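Side-chain contacts in ATP-dependent RNA helicase HrpB (Escherichia coli, PDB 6EUD), which hydrolyses ATP as a bacterial DExH-box enzyme of the DEAH/RHA helicase type, binds single-stranded RNA and probably uses the hydrolysis to remodel it: residues A[208-213]-A[287-292]; A[732-737]-A[773-778]; A[763-768]-A[784-789]. All coordinates share one frame; numbering follows the deposited sequence.

Contact 1: A[208-213]-A[287-292]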
loop_
_atom_site.group_PDB
_atom_site.type_symbol
_atom_site.label_atom_id
_atom_site.label_comp_id
_atom_site.label_asym_id
_atom_site.label_seq_id
_atom_site.Cartn_x
_atom_site.Cartn_y
_atom_site.Cartn_z
ATOM N N ALA A 208 -38.058 5.298 3.734
ATOM C CA ALA A 208 -39.473 5.656 3.724
ATOM C C ALA A 208 -40.135 5.208 5.010
ATOM O O ALA A 208 -41.063 5.860 5.497
ATOM C CB ALA A 208 -40.190 5.042 2.514
ATOM N N GLU A 209 -39.657 4.101 5.566
ATOM C CA GLU A 209 -40.209 3.604 6.807
ATOM C C GLU A 209 -39.800 4.487 7.989
ATOM O O GLU A 209 -40.583 4.694 8.910
ATOM C CB GLU A 209 -39.780 2.157 7.031
ATOM C CG GLU A 209 -40.257 1.545 8.358
ATOM C CD GLU A 209 -41.789 1.422 8.461
ATOM O OE1 GLU A 209 -42.497 1.606 7.440
ATOM O OE2 GLU A 209 -42.285 1.130 9.571
ATOM N N MET A 210 -38.578 5.006 7.975
ATOM C CA MET A 210 -38.176 5.957 9.001
ATOM C C MET A 210 -39.006 7.252 8.965
ATOM O O MET A 210 -39.385 7.799 10.004
ATOM C CB MET A 210 -36.698 6.280 8.865
ATOM C CG MET A 210 -36.139 6.948 10.112
ATOM S SD MET A 210 -34.645 6.194 10.645
ATOM C CE MET A 210 -34.270 7.263 11.978
ATOM N N LEU A 211 -39.294 7.714 7.756
ATOM C CA LEU A 211 -40.105 8.898 7.544
ATOM C C LEU A 211 -41.514 8.674 8.063
ATOM O O LEU A 211 -42.176 9.595 8.522
ATOM C CB LEU A 211 -40.144 9.256 6.054
ATOM C CG LEU A 211 -38.805 9.694 5.453
ATOM C CD1 LEU A 211 -38.910 9.896 3.945
ATOM C CD2 LEU A 211 -38.333 10.958 6.127
ATOM N N ARG A 212 -41.972 7.435 7.983
ATOM C CA ARG A 212 -43.332 7.112 8.375
ATOM C C ARG A 212 -43.473 7.056 9.889
ATOM O O ARG A 212 -44.501 7.419 10.426
ATOM C CB ARG A 212 -43.762 5.783 7.764
ATOM C CG ARG A 212 -45.260 5.474 7.910
ATOM C CD ARG A 212 -45.588 4.031 7.513
ATOM N NE ARG A 212 -45.032 3.070 8.464
ATOM C CZ ARG A 212 -45.606 2.738 9.620
ATOM N NH1 ARG A 212 -46.767 3.285 9.979
ATOM N NH2 ARG A 212 -45.025 1.856 10.427
ATOM N N GLN A 213 -42.443 6.587 10.576
ATOM C CA GLN A 213 -42.550 6.398 12.009
ATOM C C GLN A 213 -42.046 7.595 12.795
ATOM O O GLN A 213 -42.439 7.800 13.940
ATOM C CB GLN A 213 -41.787 5.145 12.442
ATOM C CG GLN A 213 -42.407 3.852 11.966
ATOM C CD GLN A 213 -41.773 2.646 12.626
ATOM O OE1 GLN A 213 -41.234 2.741 13.731
ATOM N NE2 GLN A 213 -41.822 1.504 11.949
ATOM N N ILE A 287 -31.852 18.878 10.614
ATOM C CA ILE A 287 -31.805 17.414 10.622
ATOM C C ILE A 287 -31.944 16.855 12.026
ATOM O O ILE A 287 -31.254 17.319 12.931
ATOM C CB ILE A 287 -30.480 16.895 9.990
ATOM C CG1 ILE A 287 -30.317 17.457 8.572
ATOM C CG2 ILE A 287 -30.449 15.371 9.971
ATOM C CD1 ILE A 287 -31.379 16.942 7.555
ATOM N N ARG A 288 -32.831 15.873 12.211
ATOM C CA ARG A 288 -32.863 15.093 13.467
ATOM C C ARG A 288 -32.948 13.571 13.203
ATOM O O ARG A 288 -32.935 12.776 14.128
ATOM C CB ARG A 288 -34.024 15.547 14.372
ATOM C CG ARG A 288 -35.375 15.037 13.971
ATOM C CD ARG A 288 -36.433 15.300 15.051
ATOM N NE ARG A 288 -36.224 14.492 16.256
ATOM C CZ ARG A 288 -36.879 13.366 16.540
ATOM N NH1 ARG A 288 -37.792 12.889 15.709
ATOM N NH2 ARG A 288 -36.621 12.717 17.666
ATOM N N LEU A 289 -33.015 13.181 11.932
ATOM C CA LEU A 289 -32.969 11.771 11.518
ATOM C C LEU A 289 -31.786 11.521 10.579
ATOM O O LEU A 289 -31.591 12.254 9.613
ATOM C CB LEU A 289 -34.261 11.367 10.807
ATOM C CG LEU A 289 -35.570 11.683 11.546
ATOM C CD1 LEU A 289 -36.763 11.287 10.698
ATOM C CD2 LEU A 289 -35.605 10.990 12.896
ATOM N N VAL A 290 -31.000 10.487 10.859
ATOM C CA VAL A 290 -29.973 10.052 9.938
ATOM C C VAL A 290 -30.220 8.593 9.483
ATOM O O VAL A 290 -30.628 7.715 10.260
ATOM C CB VAL A 290 -28.571 10.210 10.577
ATOM C CG1 VAL A 290 -27.526 9.346 9.883
ATOM C CG2 VAL A 290 -28.149 11.698 10.591
ATOM N N VAL A 291 -29.998 8.347 8.199
ATOM C CA VAL A 291 -29.936 6.985 7.718
ATOM C C VAL A 291 -28.567 6.796 7.112
ATOM O O VAL A 291 -28.175 7.491 6.184
ATOM C CB VAL A 291 -31.055 6.643 6.690
ATOM C CG1 VAL A 291 -30.873 5.215 6.168
ATOM C CG2 VAL A 291 -32.447 6.821 7.325
ATOM N N ASP A 292 -27.843 5.836 7.666
ATOM C CA ASP A 292 -26.456 5.587 7.330
ATOM C C ASP A 292 -26.301 4.199 6.683
ATOM O O ASP A 292 -26.490 3.149 7.349
ATOM C CB ASP A 292 -25.589 5.714 8.596
ATOM C CG ASP A 292 -24.156 5.255 8.376
ATOM O OD1 ASP A 292 -23.631 5.417 7.250
ATOM O OD2 ASP A 292 -23.555 4.726 9.333
#
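Met210 lays its thioether across strand 287-292, overlapping Leu289 and Val291, the two side chains that the strand turns toward helix 208-213. The sulfur rests on Val291, with SD 4.0 Å from CG2. Beyond it the terminal methyl reaches Leu289, CE to CD2 being 4.1 Å, and the same CE lies 4.1 Å from the backbone O of Val290. The methionine leaves the helix with CG anti to the backbone N (chi1 -164°) and bends at chi2, 131°; as a whole it slides past Leu289 and Val291, which come the other way. The four touching residues are buried, and the side-chain contacts among them are apolar. On the helix's solvent side, Arg212 grips Glu209 side-on, NE to OE1 at 3.1 Å and NH2 to OE2 at 3.0 Å. The short axes pass 10.0 Å apart and run nearly antiparallel, at 159°. Met210 also touches Ile334 and Leu336 of the next strand, 333-337. Helix 199-213 connects strand 186-190 to strand 217-221, passing over 333-337 and 287-302, which lie between them: the beta-alpha-beta crossover of a RecA-like helicase domain, here the C-terminal one.

Contact 2: A[732-737]-A[773-778]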
loop_
_atom_site.group_PDB
_atom_site.type_symbol
_atom_site.label_atom_id
_atom_site.label_comp_id
_atom_site.label_asym_id
_atom_site.label_seq_id
_atom_site.Cartn_x
_atom_site.Cartn_y
_atom_site.Cartn_z
ATOM N N VAL A 732 19.721 -46.280 17.726
ATOM C CA VAL A 732 20.929 -46.854 18.324
ATOM C C VAL A 732 20.597 -48.037 19.222
ATOM O O VAL A 732 19.609 -48.007 19.953
ATOM C CB VAL A 732 21.712 -45.793 19.159
ATOM C CG1 VAL A 732 20.831 -45.218 20.261
ATOM C CG2 VAL A 732 22.970 -46.385 19.754
ATOM N N ARG A 733 21.414 -49.082 19.175
ATOM C CA ARG A 733 21.226 -50.196 20.099
ATOM C C ARG A 733 21.404 -49.701 21.534
ATOM O O ARG A 733 22.372 -49.016 21.858
ATOM C CB ARG A 733 22.195 -51.334 19.791
ATOM C CG ARG A 733 21.983 -51.970 18.429
ATOM C CD ARG A 733 23.069 -52.989 18.121
ATOM N NE ARG A 733 24.382 -52.359 18.092
ATOM C CZ ARG A 733 25.530 -53.017 17.997
ATOM N NH1 ARG A 733 25.537 -54.343 17.912
ATOM N NH2 ARG A 733 26.671 -52.346 17.978
ATOM N N MET A 734 20.437 -50.030 22.377
ATOM C CA MET A 734 20.428 -49.616 23.771
ATOM C C MET A 734 21.746 -49.928 24.461
ATOM O O MET A 734 22.270 -49.108 25.207
ATOM C CB MET A 734 19.282 -50.300 24.507
ATOM C CG MET A 734 19.151 -49.907 25.967
ATOM S SD MET A 734 17.745 -50.702 26.776
ATOM C CE MET A 734 18.216 -52.428 26.732
ATOM N N GLN A 735 22.292 -51.105 24.183
ATOM C CA GLN A 735 23.532 -51.553 24.820
ATOM C C GLN A 735 24.681 -50.537 24.628
ATOM O O GLN A 735 25.570 -50.420 25.482
ATOM C CB GLN A 735 23.929 -52.942 24.274
ATOM C CG GLN A 735 24.345 -52.931 22.812
ATOM C CD GLN A 735 23.818 -54.108 22.009
ATOM O OE1 GLN A 735 22.868 -54.772 22.407
ATOM N NE2 GLN A 735 24.425 -54.353 20.858
ATOM N N GLU A 736 24.641 -49.790 23.524
ATOM C CA GLU A 736 25.703 -48.848 23.201
ATOM C C GLU A 736 25.599 -47.551 24.004
ATOM O O GLU A 736 26.546 -46.780 24.076
ATOM C CB GLU A 736 25.699 -48.531 21.704
ATOM C CG GLU A 736 26.087 -49.709 20.808
ATOM C CD GLU A 736 26.812 -49.270 19.535
ATOM O OE1 GLU A 736 26.151 -48.927 18.521
ATOM O OE2 GLU A 736 28.060 -49.262 19.555
ATOM N N MET A 737 24.442 -47.301 24.606
ATOM C CA MET A 737 24.247 -46.077 25.379
ATOM C C MET A 737 24.612 -46.243 26.859
ATOM O O MET A 737 24.413 -45.327 27.661
ATOM C CB MET A 737 22.801 -45.612 25.255
ATOM C CG MET A 737 22.409 -45.219 23.847
ATOM S SD MET A 737 23.498 -43.958 23.200
ATOM C CE MET A 737 23.301 -42.653 24.447
ATOM N N ASP A 773 15.296 -40.548 32.497
ATOM C CA ASP A 773 14.026 -41.131 32.929
ATOM C C ASP A 773 13.897 -42.590 32.518
ATOM O O ASP A 773 13.239 -43.382 33.191
ATOM C CB ASP A 773 12.838 -40.358 32.356
ATOM C CG ASP A 773 12.637 -39.030 33.026
ATOM O OD1 ASP A 773 13.253 -38.816 34.093
ATOM O OD2 ASP A 773 11.859 -38.206 32.495
ATOM N N PHE A 774 14.500 -42.946 31.392
ATOM C CA PHE A 774 14.351 -44.298 30.886
ATOM C C PHE A 774 15.100 -45.308 31.761
ATOM O O PHE A 774 14.541 -46.335 32.154
ATOM C CB PHE A 774 14.835 -44.398 29.445
ATOM C CG PHE A 774 14.892 -45.796 28.951
ATOM C CD1 PHE A 774 13.723 -46.489 28.653
ATOM C CD2 PHE A 774 16.110 -46.447 28.824
ATOM C CE1 PHE A 774 13.774 -47.813 28.212
ATOM C CE2 PHE A 774 16.172 -47.762 28.389
ATOM C CZ PHE A 774 14.999 -48.447 28.081
ATOM N N TRP A 775 16.360 -45.005 32.058
ATOM C CA TRP A 775 17.147 -45.833 32.964
ATOM C C TRP A 775 16.409 -46.090 34.291
ATOM O O TRP A 775 16.373 -47.221 34.775
ATOM C CB TRP A 775 18.505 -45.185 33.259
ATOM C CG TRP A 775 19.504 -45.069 32.111
ATOM C CD1 TRP A 775 20.393 -44.049 31.922
ATOM C CD2 TRP A 775 19.726 -45.992 31.021
ATOM N NE1 TRP A 775 21.149 -44.272 30.799
ATOM C CE2 TRP A 775 20.764 -45.459 30.228
ATOM C CE3 TRP A 775 19.146 -47.208 30.637
ATOM C CZ2 TRP A 775 21.247 -46.104 29.082
ATOM C CZ3 TRP A 775 19.625 -47.848 29.503
ATOM C CH2 TRP A 775 20.663 -47.295 28.738
ATOM N N LYS A 776 15.824 -45.041 34.869
ATOM C CA LYS A 776 15.087 -45.164 36.128
ATOM C C LYS A 776 13.685 -45.748 35.936
ATOM O O LYS A 776 13.105 -46.299 36.865
ATOM C CB LYS A 776 14.984 -43.799 36.815
ATOM C CG LYS A 776 16.313 -43.204 37.239
ATOM C CD LYS A 776 16.171 -41.730 37.598
ATOM C CE LYS A 776 17.494 -41.146 38.091
ATOM N NZ LYS A 776 17.896 -41.669 39.441
ATOM N N GLY A 777 13.137 -45.627 34.733
ATOM C CA GLY A 777 11.757 -46.014 34.498
ATOM C C GLY A 777 11.576 -47.329 33.768
ATOM O O GLY A 777 11.741 -48.399 34.350
ATOM N N ALA A 778 11.248 -47.244 32.480
ATOM C CA ALA A 778 10.875 -48.412 31.689
ATOM C C ALA A 778 12.028 -49.391 31.467
ATOM O O ALA A 778 11.806 -50.501 30.979
ATOM C CB ALA A 778 10.307 -47.974 30.352
#
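Met734 and Met737, on the turn that follows strand 732-733, meet the rings of Phe774 and Trp775 from helix 773-776. The sulfur of Met734 sits at the rim of the phenylalanine, SD 3.7 Å from CE2 and 4.9 Å from the ring centroid. At 82° from the ring normal it is almost in the plane, making an edge-on Met-aromatic contact in which the two side chains cross at about a right angle. Nearer the backbone of the same methionine, CG lies 4.1 Å from CH2 of Trp775, at the edge of the indole's six-membered ring. Met737 comes to the neighbouring part of that edge with its backbone: its O is 3.6 Å from CZ2 of Trp775, while its CB is 4.2 Å from the same carbon and the rest of its chain curls off elsewhere.

In Met734, extended chi1 (-178°) and chi2 carry SD out to the ring edge; the turn at chi3 (65°) only swings CE, toward Leu765 and Met786. The 3-10 turn at 734-736 presents both methionines on one side, closed by Met737 N to Met734 O at 2.9 Å. Behind it, Arg733 NH2 and Glu736 OE1 form a salt bridge of 3.5 Å, and OE2 of Glu736 is hydrogen-bonded to Thr714 and Ser716. The indole is probably held in its rotation by the hydrogen bond from NE1 to the carbonyl of Glu740, with Tyr779 set edge-to-face against it. Leu757 of the central strand 751-758 touches both Met737 and Phe774, which places the cluster in the hydrophobic core between the mixed sheet and helices 771-776 and 779-789 of the C-terminal region of HrpB.

Contact 3: A[763-768]-A[784-789]; sequences RPLQIT and KEMKGR
Arg763 starts fully extended, CG anti to the backbone N (chi1 180°), and turns at chi3; Arg789 also runs out anti, at -166°, before its own bend at chi3, and the two guanidinium groups meet. They do so where the edge of the mixed sheet of HrpB's C-terminal region meets helix 779-789. Here strand 764-768 pairs antiparallel with strand 751-758 and carries a classic beta bulge, Leu765 and Gln766 both facing Leu757.

Leu765 points its side chain at the helix and touches Met786 tip to tip. Both methyls face the sulfur from one side, at nearly equal distance, CD1 4.0 Å and CD2 4.1 Å from SD of Met786. Met786, bent at chi2 and chi3, is the buried partner of the pair, and Ser759, Pro760 and Trp795 also touch it.

The arginine pair lies nearer the surface. The guanidinium planes are 48° apart, so this is no flat stack: NH1 of Arg789 hangs over one face of the Arg763 group, displaced toward its rim, 3.7 Å from NE of Arg763. Such like charges probably cost something, though nearby Glu785 would soften it. Its OE1 is 4.8 Å from Arg763 NH1. The same oxygen lies over one face of the Arg789 group, 3.8 Å from NH2, a long ion pair of charges alone with no N-H aimed at it. Arg763 is also tied down by a hydrogen bond from NH2 to Tyr790 OH. The nearest approach of the two arginines is to aliphatic carbon: Arg763 NH1 lies 3.6 Å from Arg789 CD.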
loop_
_atom_site.group_PDB
_atom_site.type_symbol
_atom_site.label_atom_id
_atom_site.label_comp_id
_atom_site.label_asym_id
_atom_site.label_seq_id
_atom_site.Cartn_x
_atom_site.Cartn_y
_atom_site.Cartn_z
ATOM N N ARG A 763 15.888 -54.111 16.683
ATOM C CA ARG A 763 14.459 -54.062 16.992
ATOM C C ARG A 763 14.195 -52.997 18.076
ATOM O O ARG A 763 14.789 -53.062 19.154
ATOM C CB ARG A 763 13.998 -55.448 17.479
ATOM C CG ARG A 763 12.527 -55.599 17.854
ATOM C CD ARG A 763 12.247 -57.019 18.385
ATOM N NE ARG A 763 12.894 -57.331 19.675
ATOM C CZ ARG A 763 13.957 -58.128 19.851
ATOM N NH1 ARG A 763 14.437 -58.342 21.073
ATOM N NH2 ARG A 763 14.542 -58.724 18.821
ATOM N N PRO A 764 13.315 -52.017 17.787
ATOM C CA PRO A 764 12.926 -50.881 18.645
ATOM C C PRO A 764 12.362 -51.295 20.006
ATOM O O PRO A 764 11.281 -51.876 20.086
ATOM C CB PRO A 764 11.855 -50.159 17.814
ATOM C CG PRO A 764 11.407 -51.157 16.806
ATOM C CD PRO A 764 12.594 -52.001 16.506
ATOM N N LEU A 765 13.119 -50.985 21.057
ATOM C CA LEU A 765 12.746 -51.262 22.433
ATOM C C LEU A 765 12.017 -50.080 23.083
ATOM O O LEU A 765 11.064 -50.266 23.830
ATOM C CB LEU A 765 13.986 -51.607 23.251
ATOM C CG LEU A 765 14.768 -52.846 22.823
ATOM C CD1 LEU A 765 15.995 -53.050 23.714
ATOM C CD2 LEU A 765 13.872 -54.081 22.837
ATOM N N GLN A 766 12.475 -48.867 22.804
ATOM C CA GLN A 766 11.898 -47.676 23.411
ATOM C C GLN A 766 12.231 -46.435 22.589
ATOM O O GLN A 766 13.319 -46.324 22.033
ATOM C CB GLN A 766 12.408 -47.497 24.843
ATOM C CG GLN A 766 11.708 -46.408 25.642
ATOM C CD GLN A 766 10.494 -46.916 26.398
ATOM O OE1 GLN A 766 10.272 -48.123 26.494
ATOM N NE2 GLN A 766 9.720 -45.999 26.964
ATOM N N ILE A 767 11.293 -45.505 22.521
ATOM C CA ILE A 767 11.563 -44.204 21.955
ATOM C C ILE A 767 11.539 -43.144 23.058
ATOM O O ILE A 767 10.511 -42.920 23.706
ATOM C CB ILE A 767 10.549 -43.855 20.879
ATOM C CG1 ILE A 767 10.611 -44.886 19.751
ATOM C CG2 ILE A 767 10.796 -42.457 20.351
ATOM C CD1 ILE A 767 9.609 -44.615 18.608
ATOM N N THR A 768 12.676 -42.491 23.279
ATOM C CA THR A 768 12.770 -41.533 24.368
ATOM C C THR A 768 13.732 -40.392 24.048
ATOM O O THR A 768 14.684 -40.539 23.266
ATOM C CB THR A 768 13.219 -42.227 25.674
ATOM O OG1 THR A 768 13.182 -41.293 26.754
ATOM C CG2 THR A 768 14.647 -42.773 25.543
ATOM N N LYS A 784 14.430 -57.122 31.801
ATOM C CA LYS A 784 14.020 -58.492 32.058
ATOM C C LYS A 784 13.787 -59.228 30.734
ATOM O O LYS A 784 14.082 -60.418 30.634
ATOM C CB LYS A 784 12.777 -58.537 32.963
ATOM C CG LYS A 784 11.450 -58.289 32.272
ATOM C CD LYS A 784 10.287 -58.589 33.207
ATOM C CE LYS A 784 8.954 -58.476 32.484
ATOM N NZ LYS A 784 7.802 -58.770 33.378
ATOM N N GLU A 785 13.298 -58.527 29.711
ATOM C CA GLU A 785 13.075 -59.175 28.421
ATOM C C GLU A 785 14.388 -59.351 27.661
ATOM O O GLU A 785 14.537 -60.271 26.848
ATOM C CB GLU A 785 12.076 -58.398 27.564
ATOM C CG GLU A 785 11.611 -59.199 26.343
ATOM C CD GLU A 785 10.607 -58.463 25.476
ATOM O OE1 GLU A 785 10.960 -58.065 24.342
ATOM O OE2 GLU A 785 9.455 -58.299 25.925
ATOM N N MET A 786 15.343 -58.470 27.929
ATOM C CA MET A 786 16.669 -58.608 27.339
ATOM C C MET A 786 17.465 -59.700 28.050
ATOM O O MET A 786 18.413 -60.259 27.491
ATOM C CB MET A 786 17.419 -57.274 27.379
ATOM C CG MET A 786 16.746 -56.176 26.579
ATOM S SD MET A 786 16.088 -56.785 25.018
ATOM C CE MET A 786 17.598 -56.914 24.138
ATOM N N LYS A 787 17.074 -60.002 29.284
ATOM C CA LYS A 787 17.643 -61.136 29.997
ATOM C C LYS A 787 16.988 -62.442 29.545
ATOM O O LYS A 787 17.500 -63.526 29.821
ATOM C CB LYS A 787 17.506 -60.949 31.507
ATOM C CG LYS A 787 18.574 -60.043 32.083
ATOM C CD LYS A 787 18.485 -59.951 33.592
ATOM C CE LYS A 787 19.673 -59.181 34.148
ATOM N NZ LYS A 787 19.592 -59.018 35.622
ATOM N N GLY A 788 15.873 -62.327 28.826
ATOM C CA GLY A 788 15.157 -63.488 28.322
ATOM C C GLY A 788 15.429 -63.862 26.872
ATOM O O GLY A 788 15.590 -65.039 26.553
ATOM N N ARG A 789 15.478 -62.873 25.983
ATOM C CA ARG A 789 15.668 -63.167 24.568
ATOM C C ARG A 789 17.142 -63.122 24.175
ATOM O O ARG A 789 17.533 -63.672 23.145
ATOM C CB ARG A 789 14.857 -62.204 23.708
ATOM C CG ARG A 789 14.729 -62.636 22.259
ATOM C CD ARG A 789 13.641 -61.844 21.580
ATOM N NE ARG A 789 12.384 -61.963 22.309
ATOM C CZ ARG A 789 11.293 -61.263 22.025
ATOM N NH1 ARG A 789 11.315 -60.382 21.035
ATOM N NH2 ARG A 789 10.188 -61.434 22.737
#

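How the contacts relate
Contact 1 stands alone in the second RecA-like domain, its centre about 80 Å from that of contact 2 and about 82 Å from that of contact 3; nearest atoms are about 60 Å and 59 Å away. It is complete in the chain before either of them opens. Contacts 2 and 3 are neighbours, centres about 9 Å apart, in the far C-terminal region, and their segments alternate in the order 732-737, 763-768, 773-778, 784-789. Strand 764-768, part of the mixed sheet, is followed by helices 771-776 and 779-789, which pack on it. CE of Met734 lies 3.8 Å from CD1 of Leu765, so their apolar parts, Met734, Phe774, Leu765 and Met786, make one cluster.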